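Local coordinates for protein anthranilate-CoA ligase (Stigmatella aurantiaca, PDB 4WV3) that belongs to the ANL superfamily of AMP-binding enzymes, as a CoA ligase, at residues Q197-G205 and H324-G332. Sequence-based numbering, arbitrary orientation.
Sequences QLWGVNVLG and HIFISNRPG. With 3UK (5'-O-[(S)-[(2-aminobenzoyl)oxy](hydroxy)phosphoryl]adenosine), chain C.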
ATOM      1  N   GLN A 197      -7.306  11.510  10.136  1.00 14.68           N
ATOM      2  CA  GLN A 197      -7.229  12.029  11.495  1.00 19.16           C
ATOM      3  C   GLN A 197      -6.612  11.009  12.446  1.00 21.39           C
ATOM      4  O   GLN A 197      -5.680  11.326  13.186  1.00 22.33           O
ATOM      5  CB  GLN A 197      -8.617  12.433  11.994  1.00 15.80           C
ATOM      6  CG  GLN A 197      -8.609  13.117  13.351  1.00 14.38           C
ATOM      7  CD  GLN A 197      -7.924  14.469  13.315  1.00 20.92           C
ATOM      8  OE1 GLN A 197      -8.212  15.301  12.455  1.00 23.60           O
ATOM      9  NE2 GLN A 197      -7.006  14.693  14.249  1.00 18.25           N
ATOM     10  N   LEU A 198      -7.131   9.784  12.414  1.00 15.07           N
ATOM     11  CA  LEU A 198      -6.725   8.743  13.356  1.00 14.70           C
ATOM     12  C   LEU A 198      -5.245   8.375  13.272  1.00 16.23           C
ATOM     13  O   LEU A 198      -4.602   8.138  14.296  1.00 13.24           O
ATOM     14  CB  LEU A 198      -7.593   7.493  13.190  1.00 16.32           C
ATOM     15  CG  LEU A 198      -9.058   7.629  13.618  1.00 18.09           C
ATOM     16  CD1 LEU A 198      -9.810   6.322  13.405  1.00 11.63           C
ATOM     17  CD2 LEU A 198      -9.160   8.086  15.066  1.00 17.40           C
ATOM     18  N   TRP A 199      -4.701   8.327  12.060  1.00 13.68           N
ATOM     19  CA  TRP A 199      -3.289   7.998  11.897  1.00 12.60           C
ATOM     20  C   TRP A 199      -2.459   9.167  11.370  1.00 17.12           C
ATOM     21  O   TRP A 199      -1.405   9.481  11.923  1.00 17.30           O
ATOM     22  CB  TRP A 199      -3.104   6.777  10.996  1.00 12.88           C
ATOM     23  CG  TRP A 199      -1.668   6.371  10.873  1.00 14.50           C
ATOM     24  CD1 TRP A 199      -0.983   5.524  11.695  1.00 11.18           C
ATOM     25  CD2 TRP A 199      -0.734   6.809   9.879  1.00 13.75           C
ATOM     26  NE1 TRP A 199       0.318   5.404  11.270  1.00 14.88           N
ATOM     27  CE2 TRP A 199       0.496   6.182  10.157  1.00 14.93           C
ATOM     28  CE3 TRP A 199      -0.820   7.669   8.780  1.00 12.23           C
ATOM     29  CZ2 TRP A 199       1.632   6.387   9.377  1.00 12.73           C
ATOM     30  CZ3 TRP A 199       0.308   7.870   8.005  1.00 13.33           C
ATOM     31  CH2 TRP A 199       1.517   7.231   8.306  1.00 12.88           C
ATOM     32  N   GLY A 200      -2.935   9.796  10.299  1.00 14.02           N
ATOM     33  CA  GLY A 200      -2.211  10.878   9.655  1.00 14.80           C
ATOM     34  C   GLY A 200      -1.844  12.013  10.593  1.00 21.49           C
ATOM     35  O   GLY A 200      -0.721  12.518  10.562  1.00 20.80           O
ATOM     36  N   VAL A 201      -2.791  12.403  11.439  1.00 20.08           N
ATOM     37  CA  VAL A 201      -2.578  13.504  12.369  1.00 18.99           C
ATOM     38  C   VAL A 201      -2.190  13.008  13.759  1.00 18.56           C
ATOM     39  O   VAL A 201      -1.153  13.395  14.298  1.00 20.68           O
ATOM     40  CB  VAL A 201      -3.837  14.387  12.482  1.00 23.76           C
ATOM     41  CG1 VAL A 201      -3.636  15.476  13.526  1.00 12.58           C
ATOM     42  CG2 VAL A 201      -4.181  14.991  11.131  1.00 16.39           C
ATOM     43  N   ASN A 202      -3.022  12.142  14.328  1.00 15.18           N
ATOM     44  CA  ASN A 202      -2.837  11.686  15.703  1.00 13.79           C
ATOM     45  C   ASN A 202      -1.582  10.845  15.936  1.00 15.22           C
ATOM     46  O   ASN A 202      -1.064  10.798  17.051  1.00 18.05           O
ATOM     47  CB  ASN A 202      -4.071  10.921  16.186  1.00 13.55           C
ATOM     48  CG  ASN A 202      -5.326  11.770  16.170  1.00 15.92           C
ATOM     49  OD1 ASN A 202      -5.260  12.997  16.088  1.00 24.29           O
ATOM     50  ND2 ASN A 202      -6.480  11.119  16.254  1.00 15.29           N
ATOM     51  N   VAL A 203      -1.098  10.180  14.892  1.00 18.26           N
ATOM     52  CA  VAL A 203       0.045   9.282  15.041  1.00 17.25           C
ATOM     53  C   VAL A 203       1.285   9.779  14.303  1.00 16.06           C
ATOM     54  O   VAL A 203       2.341   9.966  14.909  1.00 17.03           O
ATOM     55  CB  VAL A 203      -0.289   7.853  14.571  1.00 17.40           C
ATOM     56  CG1 VAL A 203       0.919   6.944  14.744  1.00 16.22           C
ATOM     57  CG2 VAL A 203      -1.484   7.311  15.340  1.00 13.61           C
ATOM     58  N   LEU A 204       1.157   9.985  12.998  1.00 18.06           N
ATOM     59  CA  LEU A 204       2.278  10.448  12.192  1.00 14.53           C
ATOM     60  C   LEU A 204       2.619  11.897  12.519  1.00 19.88           C
ATOM     61  O   LEU A 204       3.789  12.272  12.574  1.00 22.31           O
ATOM     62  CB  LEU A 204       1.974  10.303  10.701  1.00 12.22           C
ATOM     63  CG  LEU A 204       3.114  10.713   9.768  1.00 14.80           C
ATOM     64  CD1 LEU A 204       4.345   9.855  10.022  1.00 12.93           C
ATOM     65  CD2 LEU A 204       2.686  10.628   8.314  1.00 12.84           C
ATOM     66  N   GLY A 205       1.588  12.706  12.738  1.00 16.39           N
ATOM     67  CA  GLY A 205       1.779  14.100  13.087  1.00 13.52           C
ATOM     68  C   GLY A 205       1.938  14.999  11.877  1.00 16.76           C
ATOM     69  O   GLY A 205       2.714  15.954  11.903  1.00 18.18           O
ATOM     70  N   HIS A 324      -6.169   2.241   5.776  1.00 12.29           N
ATOM     71  CA  HIS A 324      -4.803   2.528   6.211  1.00 11.52           C
ATOM     72  C   HIS A 324      -4.386   1.908   7.546  1.00 11.10           C
ATOM     73  O   HIS A 324      -5.039   0.998   8.056  1.00 16.00           O
ATOM     74  CB  HIS A 324      -4.590   4.043   6.229  1.00 12.55           C
ATOM     75  CG  HIS A 324      -3.240   4.465   5.736  1.00 15.67           C
ATOM     76  ND1 HIS A 324      -2.184   4.723   6.583  1.00 13.54           N
ATOM     77  CD2 HIS A 324      -2.772   4.661   4.481  1.00 12.31           C
ATOM     78  CE1 HIS A 324      -1.125   5.066   5.872  1.00 13.22           C
ATOM     79  NE2 HIS A 324      -1.455   5.037   4.594  1.00 12.39           N
ATOM     80  N   ILE A 325      -3.292   2.423   8.099  1.00 10.54           N
ATOM     81  CA  ILE A 325      -2.618   1.830   9.253  1.00 14.35           C
ATOM     82  C   ILE A 325      -3.461   1.789  10.529  1.00 12.64           C
ATOM     83  O   ILE A 325      -4.105   2.774  10.892  1.00  9.65           O
ATOM     84  CB  ILE A 325      -1.278   2.552   9.531  1.00 12.43           C
ATOM     85  CG1 ILE A 325      -0.354   2.432   8.316  1.00 14.70           C
ATOM     86  CG2 ILE A 325      -0.604   1.991  10.769  1.00 11.14           C
ATOM     87  CD1 ILE A 325       1.022   3.020   8.527  1.00 10.01           C
ATOM     88  N   PHE A 326      -3.450   0.640  11.203  1.00 13.89           N
ATOM     89  CA  PHE A 326      -4.186   0.464  12.454  1.00 15.84           C
ATOM     90  C   PHE A 326      -3.275   0.135  13.642  1.00 15.48           C
ATOM     91  O   PHE A 326      -3.687   0.243  14.797  1.00 14.85           O
ATOM     92  CB  PHE A 326      -5.294  -0.586  12.300  1.00 14.62           C
ATOM     93  CG  PHE A 326      -4.832  -1.882  11.691  1.00 14.05           C
ATOM     94  CD1 PHE A 326      -4.480  -2.953  12.494  1.00  9.46           C
ATOM     95  CD2 PHE A 326      -4.764  -2.031  10.315  1.00 14.80           C
ATOM     96  CE1 PHE A 326      -4.057  -4.145  11.937  1.00 11.03           C
ATOM     97  CE2 PHE A 326      -4.341  -3.221   9.751  1.00 11.36           C
ATOM     98  CZ  PHE A 326      -3.988  -4.280  10.564  1.00 11.88           C
ATOM     99  N   ILE A 327      -2.043  -0.277  13.349  1.00 11.96           N
ATOM    100  CA  ILE A 327      -1.011  -0.435  14.372  1.00 12.19           C
ATOM    101  C   ILE A 327       0.263   0.225  13.870  1.00 15.60           C
ATOM    102  O   ILE A 327       0.788  -0.158  12.826  1.00 11.62           O
ATOM    103  CB  ILE A 327      -0.681  -1.913  14.655  1.00 15.31           C
ATOM    104  CG1 ILE A 327      -1.952  -2.747  14.804  1.00 10.38           C
ATOM    105  CG2 ILE A 327       0.196  -2.035  15.894  1.00 13.31           C
ATOM    106  CD1 ILE A 327      -1.687  -4.234  14.907  1.00 11.42           C
ATOM    107  N   SER A 328       0.769   1.209  14.608  1.00 11.36           N
ATOM    108  CA  SER A 328       1.925   1.966  14.138  1.00 13.17           C
ATOM    109  C   SER A 328       2.897   2.365  15.239  1.00 15.82           C
ATOM    110  O   SER A 328       2.555   2.368  16.421  1.00 17.31           O
ATOM    111  CB  SER A 328       1.467   3.224  13.398  1.00 11.82           C
ATOM    112  OG  SER A 328       2.580   3.988  12.963  1.00 11.81           O
ATOM    113  N   ASN A 329       4.118   2.695  14.829  1.00 13.92           N
ATOM    114  CA  ASN A 329       5.081   3.331  15.711  1.00 12.27           C
ATOM    115  C   ASN A 329       4.829   4.833  15.718  1.00 16.48           C
ATOM    116  O   ASN A 329       4.002   5.332  14.956  1.00 18.43           O
ATOM    117  CB  ASN A 329       6.512   3.039  15.256  1.00 13.60           C
ATOM    118  CG  ASN A 329       6.894   1.583  15.427  1.00 15.98           C
ATOM    119  OD1 ASN A 329       7.387   1.178  16.481  1.00 18.05           O
ATOM    120  ND2 ASN A 329       6.672   0.786  14.389  1.00 18.49           N
ATOM    121  N   ARG A 330       5.541   5.551  16.578  1.00 21.73           N
ATOM    122  CA  ARG A 330       5.348   6.988  16.717  1.00 20.75           C
ATOM    123  C   ARG A 330       6.693   7.692  16.800  1.00 18.15           C
ATOM    124  O   ARG A 330       7.673   7.092  17.236  1.00 20.04           O
ATOM    125  CB  ARG A 330       4.516   7.286  17.967  1.00 16.03           C
ATOM    126  CG  ARG A 330       3.065   6.867  17.848  1.00 18.97           C
ATOM    127  CD  ARG A 330       2.475   6.516  19.200  1.00 27.56           C
ATOM    128  NE  ARG A 330       1.111   6.009  19.081  1.00 33.15           N
ATOM    129  CZ  ARG A 330       0.805   4.760  18.743  1.00 33.32           C
ATOM    130  NH1 ARG A 330       1.769   3.886  18.484  1.00 29.65           N
ATOM    131  NH2 ARG A 330      -0.463   4.384  18.658  1.00 31.61           N
ATOM    132  N   PRO A 331       6.747   8.966  16.376  1.00 17.92           N
ATOM    133  CA  PRO A 331       7.977   9.762  16.449  1.00 23.69           C
ATOM    134  C   PRO A 331       8.633   9.710  17.829  1.00 19.40           C
ATOM    135  O   PRO A 331       9.860   9.720  17.924  1.00 28.73           O
ATOM    136  CB  PRO A 331       7.485  11.177  16.148  1.00 16.23           C
ATOM    137  CG  PRO A 331       6.328  10.966  15.239  1.00 13.69           C
ATOM    138  CD  PRO A 331       5.652   9.711  15.727  1.00 18.04           C
ATOM    139  N   GLY A 332       7.823   9.636  18.879  1.00 11.07           N
ATOM    140  CA  GLY A 332       8.342   9.566  20.233  1.00 15.77           C
ATOM    141  C   GLY A 332       8.527   8.151  20.752  1.00 20.52           C
ATOM    142  O   GLY A 332       9.209   7.939  21.754  1.00 29.28           O
TER
HETATM  143  C10 3UK C 601       0.700  -6.775   5.364  1.00 15.41           C
HETATM  144  C15 3UK C 601       2.232  -5.557   6.908  1.00 14.30           C
HETATM  145  C17 3UK C 601       3.781  -6.178   8.576  1.00 16.80           C
HETATM  146  C21 3UK C 601      -0.268  -7.390   6.337  1.00 16.10           C
HETATM  147  C26 3UK C 601      -1.341  -1.289   3.537  1.00 15.05           C
HETATM  148  C28 3UK C 601      -0.294   0.328   4.992  1.00 16.55           C
HETATM  149  O01 3UK C 601      -0.360  -3.215   2.462  1.00 18.22           O
HETATM  150  C02 3UK C 601      -1.385  -2.707   2.859  1.00 17.11           C
HETATM  151  O03 3UK C 601      -2.640  -3.189   2.395  1.00 21.84           O
HETATM  152  P04 3UK C 601      -2.748  -4.547   1.574  1.00 17.89           P
HETATM  153  O05 3UK C 601      -4.241  -4.774   1.179  1.00 26.99           O
HETATM  154  O06 3UK C 601      -2.264  -5.813   2.433  1.00 11.48           O
HETATM  155  C07 3UK C 601      -2.311  -5.758   3.868  1.00 10.92           C
HETATM  156  C08 3UK C 601      -1.407  -6.829   4.407  1.00  9.51           C
HETATM  157  O09 3UK C 601      -0.027  -6.463   4.183  1.00 16.06           O
HETATM  158  N11 3UK C 601       1.276  -5.589   5.908  1.00 15.39           N
HETATM  159  C12 3UK C 601       0.986  -4.310   5.524  1.00 14.80           C
HETATM  160  N13 3UK C 601       1.744  -3.458   6.269  1.00 14.71           N
HETATM  161  C14 3UK C 601       2.525  -4.206   7.135  1.00 14.12           C
HETATM  162  N16 3UK C 601       2.865  -6.516   7.632  1.00 13.53           N
HETATM  163  N18 3UK C 601       4.104  -4.918   8.838  1.00 19.80           N
HETATM  164  C19 3UK C 601       3.523  -3.913   8.165  1.00 16.53           C
HETATM  165  N20 3UK C 601       3.875  -2.567   8.452  1.00 15.28           N
HETATM  166  O22 3UK C 601      -0.176  -8.800   6.276  1.00 13.20           O
HETATM  167  C23 3UK C 601      -1.574  -6.955   5.867  1.00 11.91           C
HETATM  168  O24 3UK C 601      -2.566  -7.954   6.174  1.00 18.26           O
HETATM  169  O25 3UK C 601      -1.926  -4.438   0.301  1.00 14.46           O
HETATM  170  C27 3UK C 601      -0.316  -0.952   4.387  1.00 15.38           C
HETATM  171  C29 3UK C 601      -1.340   1.274   4.722  1.00 15.17           C
HETATM  172  C30 3UK C 601      -2.367   0.937   3.875  1.00 15.68           C
HETATM  173  C31 3UK C 601      -2.390  -0.342   3.266  1.00 16.48           C
HETATM  174  N32 3UK C 601      -3.483  -0.701   2.363  1.00 18.68           N
HETATM  175  O   HOH W   1       0.505   9.234  18.942  1.00 29.72           O
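Behind the wall of the pocket that holds 5'-O-[(S)-[(2-aminobenzoyl)oxy](hydroxy)phosphoryl]adenosine, Trp199 of helix 191-204 forms a second shell for His324 and Ile325, which touch the ligand themselves. The ligand's aminobenzoyl ring stands nearly upright on one face of the His324 imidazole, its C29 edge 3.6 Å above the plane and over the centre. His324 CE1 meets Trp199 CZ3 at 3.8 Å, the two ring planes inclined at 46°, while His324 NE2 is hydrogen-bonded to the carbonyl of Phe222, which helps fix the rotation of the imidazole. Branched Ile325 serves both sides: CG1 reaches the ligand, whereas CB makes a CH-pi contact 3.8 Å from the centroid of the indole's five-membered ring and CD1 packs on Trp199 CZ2 at 3.5 Å. With CG anti to the backbone N (chi1 -177°), Trp199 extends from the helix and presents its N-H to Ser328. The bond from Trp199 NE1 to Ser328 OG is 3.2 Å, nearly straight at 167° and close to the indole plane; Ser328 OG in turn donates a hydrogen bond to Asn329 O, 2.8 Å away. A small hydroxyl suits this buried spot, since it can accept and donate at once. Farther along, Val203 CG1 fits against Asn329 O and Arg330 CG and beneath one face of the guanidinium, and Pro331 CD rests on Val203 O at 3.4 Å. Leu204 CB lies above the rim of the opposite indole face. Trp199 and Leu204 pack on Val291 and Tyr264, so the helix end lies across strands 262-265 and 289-292 of the mixed sheet, and strand 325-328 pairs with strand 313-318 beyond them.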